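Local coordinates for protein AxyAgu115A (Amphibacillus xylanus NBRC 15112, PDB 6NPS) that is a family GH115 alpha-glucuronidase, a glycoside hydrolase that probably removes glucuronic acid side groups from glucuronoxylan-type hemicelluloses, at residues Y420-S425 and S637-F642; Q457-S462 and K487-Q492; K503-E508 and A552-Q557. The protein carries 3 engineered substitutions. All coordinates share one frame; numbering follows the deposited sequence.

Contact 1: Y420-S425 and S637-F642; sequences YEWINS and SEHIGF
W422 lays its indole flat over the imidazole of H639. In this face-to-face stack the six-membered ring of W422 and the H639 ring have centroids 3.5 Å apart and planes 3° from parallel. H639 NE2 lies over the benzene part, 3.3 Å from W422 CZ2. At the other end of the overlap, H639 CB sits over the pyrrole part in a CH-pi contact, 3.9 Å from the centroid of that five-membered ring. The opposite face of the indole is covered by I423 CG1.

The imidazole is held at both nitrogens. H639 CG lies between the backbone N and the carbonyl carbon (chi1 54°), which brings the ring over W422 and ND1 back to S637 O. H639 ND1 donates to S637 O over 2.8 Å in a nearly straight bond of 171°. The bond lies in the ring plane, so it holds the imidazole's rotation while the face stays on W422. NE2 bonds to D616 OD1 of helix 601-629. With ND1 giving its N-H to a carbonyl and NE2 facing a carboxylate, the ring may well be protonated, which could strengthen the stack. E421 comes near S637 through its backbone, while its carboxylate bonds to H414.

The stack ties the loop after helix 601-629 to the loop that follows strand 405-410 of the eight-stranded parallel TIM-type barrel of the GH115 catalytic region.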
loop_
_atom_site.group_PDB
_atom_site.type_symbol
_atom_site.label_atom_id
_atom_site.label_comp_id
_atom_site.label_asym_id
_atom_site.label_seq_id
_atom_site.Cartn_x
_atom_site.Cartn_y
_atom_site.Cartn_z
ATOM N N TYR A 420 -15.773 5.772 20.047
ATOM C CA TYR A 420 -16.976 5.153 19.512
ATOM C C TYR A 420 -18.166 5.898 20.091
ATOM O O TYR A 420 -18.425 5.886 21.317
ATOM C CB TYR A 420 -17.035 3.647 19.794
ATOM C CG TYR A 420 -16.895 3.224 21.229
ATOM C CD1 TYR A 420 -15.650 3.209 21.868
ATOM C CD2 TYR A 420 -18.005 2.765 21.919
ATOM C CE1 TYR A 420 -15.546 2.817 23.190
ATOM C CE2 TYR A 420 -17.920 2.372 23.234
ATOM C CZ TYR A 420 -16.694 2.387 23.860
ATOM O OH TYR A 420 -16.644 1.977 25.167
ATOM N N GLU A 421 -18.864 6.600 19.207
ATOM C CA GLU A 421 -19.860 7.554 19.680
ATOM C C GLU A 421 -21.030 7.727 18.729
ATOM O O GLU A 421 -21.828 8.638 18.956
ATOM C CB GLU A 421 -19.244 8.965 19.888
ATOM C CG GLU A 421 -17.890 9.047 20.568
ATOM C CD GLU A 421 -17.414 10.498 20.735
ATOM O OE1 GLU A 421 -18.145 11.301 21.362
ATOM O OE2 GLU A 421 -16.320 10.834 20.230
ATOM N N TRP A 422 -21.153 6.934 17.658
ATOM C CA TRP A 422 -22.155 7.242 16.647
ATOM C C TRP A 422 -23.448 6.444 16.876
ATOM O O TRP A 422 -24.516 7.011 17.131
ATOM C CB TRP A 422 -21.544 6.948 15.263
ATOM C CG TRP A 422 -22.480 7.130 14.121
ATOM C CD1 TRP A 422 -23.258 8.216 13.866
ATOM C CD2 TRP A 422 -22.720 6.197 13.072
ATOM N NE1 TRP A 422 -23.974 8.021 12.710
ATOM C CE2 TRP A 422 -23.671 6.785 12.202
ATOM C CE3 TRP A 422 -22.239 4.916 12.794
ATOM C CZ2 TRP A 422 -24.152 6.137 11.063
ATOM C CZ3 TRP A 422 -22.727 4.250 11.653
ATOM C CH2 TRP A 422 -23.673 4.868 10.800
ATOM N N ILE A 423 -23.357 5.128 16.747
ATOM C CA ILE A 423 -24.480 4.214 16.934
ATOM C C ILE A 423 -24.010 3.111 17.865
ATOM O O ILE A 423 -22.838 2.718 17.810
ATOM C CB ILE A 423 -24.960 3.623 15.584
ATOM C CG1 ILE A 423 -25.559 4.683 14.695
ATOM C CG2 ILE A 423 -26.073 2.620 15.777
ATOM C CD1 ILE A 423 -26.122 4.057 13.418
ATOM N N ASN A 424 -24.913 2.611 18.716
ATOM C CA ASN A 424 -24.645 1.458 19.598
ATOM C C ASN A 424 -23.794 0.394 18.907
ATOM O O ASN A 424 -24.118 -0.063 17.802
ATOM C CB ASN A 424 -25.987 0.827 20.041
ATOM C CG ASN A 424 -25.820 -0.444 20.881
ATOM O OD1 ASN A 424 -24.916 -0.540 21.698
ATOM N ND2 ASN A 424 -26.710 -1.418 20.686
ATOM N N SER A 425 -22.710 -0.026 19.582
ATOM C CA SER A 425 -21.896 -1.156 19.141
ATOM C C SER A 425 -21.609 -2.106 20.303
ATOM O O SER A 425 -20.638 -2.873 20.247
ATOM C CB SER A 425 -20.579 -0.664 18.504
ATOM O OG SER A 425 -19.907 0.200 19.417
ATOM N N SER A 637 -22.495 12.753 14.406
ATOM C CA SER A 637 -21.073 12.513 14.634
ATOM C C SER A 637 -20.419 11.924 13.391
ATOM O O SER A 637 -20.948 10.974 12.803
ATOM C CB SER A 637 -20.873 11.534 15.802
ATOM O OG SER A 637 -21.848 11.722 16.797
ATOM N N GLU A 638 -19.276 12.494 13.000
ATOM C CA GLU A 638 -18.384 11.858 12.033
ATOM C C GLU A 638 -18.072 10.463 12.516
ATOM O O GLU A 638 -17.760 10.262 13.692
ATOM C CB GLU A 638 -17.071 12.634 11.879
ATOM C CG GLU A 638 -17.191 13.934 11.122
ATOM C CD GLU A 638 -17.693 13.720 9.709
ATOM O OE1 GLU A 638 -17.161 12.825 9.018
ATOM O OE2 GLU A 638 -18.632 14.435 9.301
ATOM N N HIS A 639 -18.148 9.483 11.598
ATOM C CA HIS A 639 -18.011 8.100 12.024
ATOM C C HIS A 639 -17.293 7.202 11.015
ATOM O O HIS A 639 -17.221 5.983 11.238
ATOM C CB HIS A 639 -19.391 7.535 12.340
ATOM C CG HIS A 639 -20.369 7.697 11.228
ATOM N ND1 HIS A 639 -21.082 8.859 11.021
ATOM C CD2 HIS A 639 -20.739 6.844 10.234
ATOM C CE1 HIS A 639 -21.849 8.716 9.954
ATOM N NE2 HIS A 639 -21.668 7.500 9.466
ATOM N N ILE A 640 -16.739 7.746 9.933
ATOM C CA ILE A 640 -16.168 6.933 8.860
ATOM C C ILE A 640 -14.662 7.114 8.827
ATOM O O ILE A 640 -14.174 8.246 8.713
ATOM C CB ILE A 640 -16.810 7.269 7.503
ATOM C CG1 ILE A 640 -18.267 6.740 7.482
ATOM C CG2 ILE A 640 -16.005 6.552 6.320
ATOM C CD1 ILE A 640 -19.097 7.303 6.302
ATOM N N GLY A 641 -13.926 5.996 8.877
ATOM C CA GLY A 641 -12.503 6.005 8.514
ATOM C C GLY A 641 -11.607 6.827 9.424
ATOM O O GLY A 641 -10.720 7.535 8.936
ATOM N N PHE A 642 -11.808 6.753 10.746
ATOM C CA PHE A 642 -10.922 7.507 11.637
ATOM C C PHE A 642 -9.488 7.040 11.423
ATOM O O PHE A 642 -9.245 5.848 11.243
ATOM C CB PHE A 642 -11.306 7.301 13.119
ATOM C CG PHE A 642 -12.458 8.121 13.573
ATOM C CD1 PHE A 642 -13.421 8.579 12.665
ATOM C CD2 PHE A 642 -12.589 8.475 14.930
ATOM C CE1 PHE A 642 -14.507 9.363 13.104
ATOM C CE2 PHE A 642 -13.674 9.209 15.383
ATOM C CZ PHE A 642 -14.632 9.674 14.481
#

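Contact 2: Q457-S462 and K487-Q492; sequences QELPLS and KQWIEQ
Helices 458-462 and 487-492 run at 116° to each other, with axes 11.2 Å apart at their closest, and L459 and W489 have the nearest CA atoms. W489 fills the gap between them. Its CG is anti to the backbone N (chi1 -174°), which sends the indole across to the first turn of helix 458-469.

L459 covers one face of that indole. Its CD1 methyl stands 3.6 Å from the centroid of the five-membered ring, close to the ring normal, and makes a CH-pi contact. The methyl is nearest to W489 CD2, at 3.4 Å. The packing belongs to the helical region that follows the last barrel strand, 446-450, where helix 482-494 packs at a steep angle across the start of helix 458-469.

S462 meets the indole at its edge. W489 NE1 gives S462 OG a weak, bent hydrogen bond of 3.2 Å. The hydroxyl itself donates to E458 O, 2.8 Å away, one turn back in its own helix. E458 O also takes the regular helical bond from S462 N, and the two donors reach it from opposite faces of its plane. A water donates to S462 OG and to Q492 OE1, bridging the two helices. L510 of helix 500-519 also packs on W489.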
loop_
_atom_site.group_PDB
_atom_site.type_symbol
_atom_site.label_atom_id
_atom_site.label_comp_id
_atom_site.label_asym_id
_atom_site.label_seq_id
_atom_site.Cartn_x
_atom_site.Cartn_y
_atom_site.Cartn_z
ATOM N N GLN A 457 -28.862 3.660 22.126
ATOM C CA GLN A 457 -28.420 2.833 23.246
ATOM C C GLN A 457 -29.572 2.243 24.063
ATOM O O GLN A 457 -29.324 1.726 25.152
ATOM C CB GLN A 457 -27.489 3.633 24.177
ATOM C CG GLN A 457 -26.355 4.370 23.469
ATOM C CD GLN A 457 -25.324 3.414 22.870
ATOM O OE1 GLN A 457 -25.324 2.224 23.173
ATOM N NE2 GLN A 457 -24.454 3.931 22.022
ATOM N N GLU A 458 -30.804 2.269 23.557
ATOM C CA GLU A 458 -31.952 1.922 24.395
ATOM C C GLU A 458 -31.953 0.446 24.789
ATOM O O GLU A 458 -32.281 0.120 25.927
ATOM C CB GLU A 458 -33.266 2.280 23.695
ATOM C CG GLU A 458 -33.474 3.774 23.442
ATOM C CD GLU A 458 -32.827 4.262 22.132
ATOM O OE1 GLU A 458 -32.217 3.436 21.407
ATOM O OE2 GLU A 458 -32.925 5.478 21.836
ATOM N N LEU A 459 -31.589 -0.476 23.876
ATOM C CA LEU A 459 -31.579 -1.886 24.282
ATOM C C LEU A 459 -30.517 -2.170 25.344
ATOM O O LEU A 459 -30.859 -2.729 26.399
ATOM C CB LEU A 459 -31.387 -2.793 23.053
ATOM C CG LEU A 459 -31.132 -4.272 23.370
ATOM C CD1 LEU A 459 -32.423 -4.865 23.908
ATOM C CD2 LEU A 459 -30.691 -5.062 22.143
ATOM N N PRO A 460 -29.236 -1.819 25.159
ATOM C CA PRO A 460 -28.261 -2.139 26.217
ATOM C C PRO A 460 -28.453 -1.310 27.494
ATOM O O PRO A 460 -28.135 -1.812 28.582
ATOM C CB PRO A 460 -26.907 -1.876 25.547
ATOM C CG PRO A 460 -27.184 -0.926 24.463
ATOM C CD PRO A 460 -28.602 -1.236 23.977
ATOM N N LEU A 461 -29.000 -0.097 27.402
ATOM C CA LEU A 461 -29.325 0.659 28.616
ATOM C C LEU A 461 -30.464 -0.004 29.385
ATOM O O LEU A 461 -30.431 -0.091 30.616
ATOM C CB LEU A 461 -29.674 2.119 28.255
ATOM C CG LEU A 461 -30.134 2.991 29.463
ATOM C CD1 LEU A 461 -29.009 3.051 30.498
ATOM C CD2 LEU A 461 -30.572 4.400 29.010
ATOM N N SER A 462 -31.504 -0.454 28.679
ATOM C CA SER A 462 -32.592 -1.167 29.341
ATOM C C SER A 462 -32.043 -2.400 30.065
ATOM O O SER A 462 -32.398 -2.674 31.219
ATOM C CB SER A 462 -33.666 -1.557 28.304
ATOM O OG SER A 462 -34.349 -0.444 27.724
ATOM N N LYS A 487 -35.676 -10.875 23.390
ATOM C CA LYS A 487 -36.999 -11.183 22.876
ATOM C C LYS A 487 -38.069 -10.535 23.724
ATOM O O LYS A 487 -39.082 -10.070 23.198
ATOM C CB LYS A 487 -37.207 -12.697 22.813
ATOM C CG LYS A 487 -36.248 -13.344 21.815
ATOM C CD LYS A 487 -36.521 -14.861 21.747
ATOM C CE LYS A 487 -36.009 -15.431 20.425
ATOM N NZ LYS A 487 -34.757 -16.215 20.550
ATOM N N GLN A 488 -37.889 -10.534 25.047
ATOM C CA GLN A 488 -38.841 -9.824 25.896
ATOM C C GLN A 488 -38.823 -8.324 25.624
ATOM O O GLN A 488 -39.873 -7.647 25.707
ATOM C CB GLN A 488 -38.541 -10.105 27.381
ATOM C CG GLN A 488 -39.021 -11.512 27.748
ATOM C CD GLN A 488 -38.689 -11.947 29.169
ATOM O OE1 GLN A 488 -38.843 -11.185 30.128
ATOM N NE2 GLN A 488 -38.250 -13.196 29.307
ATOM N N TRP A 489 -37.650 -7.776 25.327
ATOM C CA TRP A 489 -37.583 -6.354 25.026
ATOM C C TRP A 489 -38.296 -6.052 23.704
ATOM O O TRP A 489 -38.988 -5.038 23.592
ATOM C CB TRP A 489 -36.118 -5.923 24.984
ATOM C CG TRP A 489 -35.860 -4.461 24.826
ATOM C CD1 TRP A 489 -35.702 -3.522 25.847
ATOM C CD2 TRP A 489 -35.636 -3.761 23.591
ATOM N NE1 TRP A 489 -35.422 -2.288 25.294
ATOM C CE2 TRP A 489 -35.377 -2.404 23.922
ATOM C CE3 TRP A 489 -35.631 -4.153 22.230
ATOM C CZ2 TRP A 489 -35.127 -1.431 22.942
ATOM C CZ3 TRP A 489 -35.408 -3.193 21.262
ATOM C CH2 TRP A 489 -35.149 -1.841 21.618
ATOM N N ILE A 490 -38.146 -6.929 22.703
ATOM C CA ILE A 490 -38.866 -6.759 21.432
ATOM C C ILE A 490 -40.379 -6.801 21.650
ATOM O O ILE A 490 -41.127 -5.989 21.097
ATOM C CB ILE A 490 -38.405 -7.830 20.429
ATOM C CG1 ILE A 490 -36.984 -7.520 20.010
ATOM C CG2 ILE A 490 -39.368 -7.915 19.199
ATOM C CD1 ILE A 490 -36.250 -8.736 19.432
ATOM N N GLU A 491 -40.854 -7.734 22.479
ATOM C CA GLU A 491 -42.283 -7.812 22.772
ATOM C C GLU A 491 -42.787 -6.524 23.413
ATOM O O GLU A 491 -43.897 -6.055 23.113
ATOM C CB GLU A 491 -42.553 -8.995 23.700
ATOM C CG GLU A 491 -44.018 -9.352 23.819
ATOM C CD GLU A 491 -44.543 -9.952 22.536
ATOM O OE1 GLU A 491 -45.735 -9.745 22.206
ATOM O OE2 GLU A 491 -43.744 -10.622 21.852
ATOM N N GLN A 492 -41.981 -5.952 24.311
ATOM C CA GLN A 492 -42.343 -4.720 25.015
ATOM C C GLN A 492 -42.474 -3.539 24.056
ATOM O O GLN A 492 -43.371 -2.706 24.210
ATOM C CB GLN A 492 -41.290 -4.452 26.087
ATOM C CG GLN A 492 -41.491 -3.264 26.991
ATOM C CD GLN A 492 -40.382 -3.220 28.060
ATOM O OE1 GLN A 492 -39.208 -2.956 27.752
ATOM N NE2 GLN A 492 -40.744 -3.526 29.302
HETATM O O HOH W 1 -37.009 -1.055 28.173
#

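Contact 3: K503-E508 and A552-Q557; sequences KDKVFE and AEELYQ
K505 and E554 cross at about a right angle, and their charged ends meet in a salt bridge. K505 NZ lies 2.8 Å from E554 OE1 and approaches nearly in line with its C-O bond. Both chains run extended beyond CG, and each CG is anti to its carbonyl carbon (chi1 -72° for K505, -67° for E554). The extended chains carry the two charged groups from their helices to each other.

Beside the salt bridge, V506 and L555 meet at a slant. The CG2 branch of V506 touches the CD1 methyl of L555 at 3.6 Å. The same L555 methyl lies 4.1 Å from K505 CB, so it is shared by both residues. V571 of helix 564-596 packs on V506, and Y567 of that helix packs on L555.

The segments of helices 500-519 and 537-558 have axes 10.4 Å apart and run at 137°, closer to antiparallel than to perpendicular. They pair as neighbouring members of a helical bundle. The contact thus has a buried apolar side and a partly exposed ionic side. E554 is the main partner of the lysine charge, and E501, one turn earlier in the same helix as K505, adds at most a weak, long ion pair.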
loop_
_atom_site.group_PDB
_atom_site.type_symbol
_atom_site.label_atom_id
_atom_site.label_comp_id
_atom_site.label_asym_id
_atom_site.label_seq_id
_atom_site.Cartn_x
_atom_site.Cartn_y
_atom_site.Cartn_z
ATOM N N LYS A 503 -41.428 -10.670 14.782
ATOM C CA LYS A 503 -40.629 -10.439 15.985
ATOM C C LYS A 503 -39.378 -11.293 15.990
ATOM O O LYS A 503 -38.342 -10.851 16.501
ATOM C CB LYS A 503 -41.462 -10.687 17.241
ATOM C CG LYS A 503 -42.398 -9.543 17.490
ATOM C CD LYS A 503 -43.246 -9.694 18.733
ATOM C CE LYS A 503 -44.243 -10.825 18.555
ATOM N NZ LYS A 503 -45.395 -10.695 19.502
ATOM N N ASP A 504 -39.409 -12.487 15.391
ATOM C CA ASP A 504 -38.149 -13.216 15.361
ATOM C C ASP A 504 -37.205 -12.616 14.337
ATOM O O ASP A 504 -35.989 -12.748 14.464
ATOM C CB ASP A 504 -38.333 -14.704 15.093
ATOM C CG ASP A 504 -37.058 -15.510 15.428
ATOM O OD1 ASP A 504 -36.880 -15.915 16.605
ATOM O OD2 ASP A 504 -36.216 -15.717 14.527
ATOM N N LYS A 505 -37.731 -11.961 13.307
ATOM C CA LYS A 505 -36.844 -11.253 12.403
ATOM C C LYS A 505 -36.204 -10.058 13.111
ATOM O O LYS A 505 -35.002 -9.809 12.939
ATOM C CB LYS A 505 -37.612 -10.829 11.154
ATOM C CG LYS A 505 -37.940 -12.034 10.230
ATOM C CD LYS A 505 -38.806 -11.613 9.052
ATOM C CE LYS A 505 -39.076 -12.836 8.171
ATOM N NZ LYS A 505 -39.833 -12.432 6.977
ATOM N N VAL A 506 -36.980 -9.328 13.926
ATOM C CA VAL A 506 -36.390 -8.241 14.724
ATOM C C VAL A 506 -35.279 -8.784 15.614
ATOM O O VAL A 506 -34.220 -8.168 15.755
ATOM C CB VAL A 506 -37.462 -7.521 15.557
ATOM C CG1 VAL A 506 -36.779 -6.486 16.515
ATOM C CG2 VAL A 506 -38.467 -6.843 14.619
ATOM N N PHE A 507 -35.485 -9.965 16.204
ATOM C CA PHE A 507 -34.421 -10.553 17.016
ATOM C C PHE A 507 -33.161 -10.815 16.186
ATOM O O PHE A 507 -32.048 -10.494 16.623
ATOM C CB PHE A 507 -34.904 -11.847 17.677
ATOM C CG PHE A 507 -33.807 -12.552 18.420
ATOM C CD1 PHE A 507 -33.362 -12.068 19.650
ATOM C CD2 PHE A 507 -33.148 -13.632 17.857
ATOM C CE1 PHE A 507 -32.318 -12.678 20.319
ATOM C CE2 PHE A 507 -32.105 -14.253 18.515
ATOM C CZ PHE A 507 -31.683 -13.765 19.763
ATOM N N GLU A 508 -33.306 -11.397 14.979
ATOM C CA GLU A 508 -32.140 -11.565 14.109
ATOM C C GLU A 508 -31.411 -10.248 13.864
ATOM O O GLU A 508 -30.180 -10.237 13.782
ATOM C CB GLU A 508 -32.544 -12.153 12.761
ATOM C CG GLU A 508 -33.060 -13.584 12.809
ATOM C CD GLU A 508 -33.326 -14.135 11.401
ATOM O OE1 GLU A 508 -32.363 -14.265 10.601
ATOM O OE2 GLU A 508 -34.502 -14.427 11.090
ATOM N N ALA A 552 -34.324 -6.166 7.347
ATOM C CA ALA A 552 -34.627 -4.814 7.803
ATOM C C ALA A 552 -35.500 -4.095 6.786
ATOM O O ALA A 552 -36.406 -3.349 7.160
ATOM C CB ALA A 552 -33.330 -4.023 8.037
ATOM N N GLU A 553 -35.274 -4.340 5.494
ATOM C CA GLU A 553 -36.129 -3.717 4.487
ATOM C C GLU A 553 -37.508 -4.364 4.400
ATOM O O GLU A 553 -38.488 -3.675 4.080
ATOM C CB GLU A 553 -35.442 -3.719 3.114
ATOM C CG GLU A 553 -34.253 -2.744 3.075
ATOM C CD GLU A 553 -34.636 -1.321 2.631
ATOM O OE1 GLU A 553 -35.777 -0.869 2.888
ATOM O OE2 GLU A 553 -33.776 -0.639 2.023
ATOM N N GLU A 554 -37.630 -5.663 4.691
ATOM C CA GLU A 554 -38.959 -6.263 4.723
ATOM C C GLU A 554 -39.802 -5.610 5.804
ATOM O O GLU A 554 -40.957 -5.226 5.567
ATOM C CB GLU A 554 -38.873 -7.767 4.985
ATOM C CG GLU A 554 -38.244 -8.588 3.899
ATOM C CD GLU A 554 -38.077 -10.053 4.319
ATOM O OE1 GLU A 554 -38.874 -10.533 5.160
ATOM O OE2 GLU A 554 -37.145 -10.718 3.810
ATOM N N LEU A 555 -39.243 -5.479 7.017
ATOM C CA LEU A 555 -40.051 -4.917 8.102
ATOM C C LEU A 555 -40.299 -3.424 7.914
ATOM O O LEU A 555 -41.328 -2.907 8.358
ATOM C CB LEU A 555 -39.387 -5.188 9.459
ATOM C CG LEU A 555 -39.168 -6.676 9.761
ATOM C CD1 LEU A 555 -38.431 -6.858 11.066
ATOM C CD2 LEU A 555 -40.501 -7.414 9.807
ATOM N N TYR A 556 -39.350 -2.711 7.300
ATOM C CA TYR A 556 -39.542 -1.298 6.947
ATOM C C TYR A 556 -40.806 -1.117 6.114
ATOM O O TYR A 556 -41.581 -0.181 6.340
ATOM C CB TYR A 556 -38.286 -0.827 6.179
ATOM C CG TYR A 556 -38.196 0.622 5.769
ATOM C CD1 TYR A 556 -38.786 1.064 4.594
ATOM C CD2 TYR A 556 -37.448 1.539 6.510
ATOM C CE1 TYR A 556 -38.675 2.383 4.189
ATOM C CE2 TYR A 556 -37.333 2.878 6.119
ATOM C CZ TYR A 556 -37.952 3.290 4.971
ATOM O OH TYR A 556 -37.857 4.602 4.564
ATOM N N GLN A 557 -41.044 -2.026 5.167
ATOM C CA GLN A 557 -42.236 -1.929 4.345
ATOM C C GLN A 557 -43.472 -2.497 5.028
ATOM O O GLN A 557 -44.595 -2.096 4.698
ATOM C CB GLN A 557 -42.081 -2.604 3.015
ATOM C CG GLN A 557 -42.991 -1.818 2.101
ATOM C CD GLN A 557 -43.174 -2.431 0.747
ATOM O OE1 GLN A 557 -44.004 -3.327 0.560
ATOM N NE2 GLN A 557 -42.358 -1.999 -0.208
#

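How the contacts relate
From the N terminus, the chain first reaches 420-425, in the loop after barrel strand 405-410. Contact 1 closes only at 637-642, tying this barrel loop to the region beyond the long helices 564-596 and 601-629. Its wide loop contains the other two contacts. Contact 2 closes a short loop, joining helix 458-469 to helix 482-494. Contact 3 opens afterwards and joins helix 500-519 to helix 537-558. Contacts 2 and 3 are thus in series. They touch through consecutive helices, where E491 makes a salt bridge to K503 and I490 packs on V506 and F507. Contact 1 touches contact 2 through N424, which packs against P460. Contacts 1 and 3 stay about 11 Å apart at their nearest atoms.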